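Local coordinates for sporulation and cell division protein SsgA (Streptomyces sp. Ag82_O1-9, PDB 6SLC) that probably acts in sporulation-specific cell division of streptomycetes, as a member of the SsgA-like family whose relative SsgB recruits FtsZ, at residues V103-L108 against L116-A121. Numbering follows the deposited sequence.
Sequences VVCIAL and LLEAPA
The carbonyl oxygen of Leu117 accepts the amide of Ile106 in a nearly straight bond, N to O 2.7 Å, and also takes a longer CA-H...O contact from Cys105. Ile106 O in turn accepts Leu117 N, and Val104 and Ala119 form the next hydrogen-bonded pair, two residues along. There Val104 N lies in the carbonyl plane of Ala119, whose O is also approached by Val103 CA at 3.1 Å.

Side chains sort onto two faces. On one, Ile106 CD1 reaches Ala119 CB at 4.4 Å, while Leu117 CD1 meets Leu108 CD1 at 3.9 Å, the two leucines lying at a slant to each other; Leu108 continues onto Trp71 and Phe73 of strand 67-74. On the other, with CG anti to the backbone N (chi1 -179°), Leu116 lays CD1 towards the neighbouring strand, 4.3 Å from Ala107 CB and also near Cys105. Glu118 sets its CG against Cys105 SG at 4.2 Å, and its carboxylate OE1 hydrogen-bonds Ser98 OG on strand 91-98.

The ladder runs out at the non-hydrogen-bonded pair Val103/Pro120, whose side chains diverge; Pro120 is the N-cap residue of helix 121-134. This is a regular antiparallel β-hairpin, strands 101-109 and 114-120, within the antiparallel sheet of the SsgA-like β-barrel.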
loop_
_atom_site.group_PDB
_atom_site.type_symbol
_atom_site.label_atom_id
_atom_site.label_comp_id
_atom_site.label_asym_id
_atom_site.label_seq_id
_atom_site.Cartn_x
_atom_site.Cartn_y
_atom_site.Cartn_z
ATOM N N VAL A 103 -8.937 5.513 28.666
ATOM C CA VAL A 103 -7.870 5.604 27.635
ATOM C C VAL A 103 -6.831 4.522 27.905
ATOM O O VAL A 103 -6.708 4.075 29.056
ATOM C CB VAL A 103 -7.221 6.997 27.607
ATOM C CG1 VAL A 103 -8.225 8.060 27.188
ATOM C CG2 VAL A 103 -6.570 7.325 28.942
ATOM N N VAL A 104 -6.133 4.110 26.857
ATOM C CA VAL A 104 -4.893 3.307 26.978
ATOM C C VAL A 104 -3.746 4.260 26.656
ATOM O O VAL A 104 -3.777 4.922 25.602
ATOM C CB VAL A 104 -4.945 2.070 26.071
ATOM C CG1 VAL A 104 -3.621 1.340 26.017
ATOM C CG2 VAL A 104 -6.043 1.127 26.516
ATOM N N CYS A 105 -2.812 4.388 27.587
ATOM C CA CYS A 105 -1.613 5.234 27.421
ATOM C C CYS A 105 -0.562 4.388 26.702
ATOM O O CYS A 105 -0.373 3.230 27.098
ATOM C CB CYS A 105 -1.157 5.768 28.771
ATOM S SG CYS A 105 -2.297 6.985 29.496
ATOM N N ILE A 106 0.015 4.919 25.626
ATOM C CA ILE A 106 1.080 4.251 24.827
ATOM C C ILE A 106 2.321 5.152 24.841
ATOM O O ILE A 106 2.300 6.229 24.212
ATOM C CB ILE A 106 0.582 3.928 23.408
ATOM C CG1 ILE A 106 -0.751 3.173 23.459
ATOM C CG2 ILE A 106 1.647 3.166 22.633
ATOM C CD1 ILE A 106 -1.402 2.925 22.104
ATOM N N ALA A 107 3.355 4.724 25.565
ATOM C CA ALA A 107 4.676 5.382 25.626
ATOM C C ALA A 107 5.628 4.662 24.669
ATOM O O ALA A 107 5.889 3.468 24.887
ATOM C CB ALA A 107 5.195 5.356 27.035
ATOM N N LEU A 108 6.119 5.376 23.658
ATOM C CA LEU A 108 6.987 4.850 22.579
ATOM C C LEU A 108 8.385 5.495 22.654
ATOM O O LEU A 108 8.476 6.737 22.781
ATOM C CB LEU A 108 6.297 5.169 21.250
ATOM C CG LEU A 108 4.917 4.538 21.050
ATOM C CD1 LEU A 108 4.346 4.915 19.695
ATOM C CD2 LEU A 108 4.983 3.028 21.152
ATOM N N LEU A 116 4.351 10.047 24.059
ATOM C CA LEU A 116 3.224 9.552 24.877
ATOM C C LEU A 116 1.915 9.787 24.118
ATOM O O LEU A 116 1.590 10.942 23.831
ATOM C CB LEU A 116 3.217 10.287 26.215
ATOM C CG LEU A 116 2.108 9.861 27.164
ATOM C CD1 LEU A 116 2.201 8.370 27.470
ATOM C CD2 LEU A 116 2.167 10.684 28.437
ATOM N N LEU A 117 1.184 8.719 23.821
ATOM C CA LEU A 117 -0.100 8.776 23.080
ATOM C C LEU A 117 -1.215 8.247 23.983
ATOM O O LEU A 117 -0.951 7.317 24.777
ATOM C CB LEU A 117 0.022 7.958 21.789
ATOM C CG LEU A 117 0.981 8.520 20.738
ATOM C CD1 LEU A 117 1.421 7.443 19.778
ATOM C CD2 LEU A 117 0.335 9.632 19.952
ATOM N N GLU A 118 -2.406 8.841 23.865
ATOM C CA GLU A 118 -3.650 8.340 24.504
ATOM C C GLU A 118 -4.559 7.815 23.399
ATOM O O GLU A 118 -4.833 8.571 22.444
ATOM C CB GLU A 118 -4.354 9.420 25.324
ATOM C CG GLU A 118 -3.603 9.778 26.598
ATOM C CD GLU A 118 -4.237 10.860 27.453
ATOM O OE1 GLU A 118 -5.277 11.435 27.031
ATOM O OE2 GLU A 118 -3.692 11.116 28.544
ATOM N N ALA A 119 -4.956 6.548 23.512
ATOM C CA ALA A 119 -5.975 5.910 22.659
ATOM C C ALA A 119 -7.274 5.790 23.453
ATOM O O ALA A 119 -7.266 5.447 24.628
ATOM C CB ALA A 119 -5.466 4.568 22.205
ATOM N N PRO A 120 -8.442 6.026 22.835
ATOM C CA PRO A 120 -9.713 5.725 23.484
ATOM C C PRO A 120 -9.856 4.204 23.675
ATOM O O PRO A 120 -9.783 3.469 22.698
ATOM C CB PRO A 120 -10.747 6.333 22.525
ATOM C CG PRO A 120 -10.060 6.338 21.176
ATOM C CD PRO A 120 -8.606 6.587 21.489
ATOM N N ALA A 121 -10.044 3.786 24.928
ATOM C CA ALA A 121 -10.059 2.373 25.383
ATOM C C ALA A 121 -11.177 1.606 24.673
ATOM O O ALA A 121 -10.917 0.499 24.157
ATOM C CB ALA A 121 -10.197 2.317 26.886
#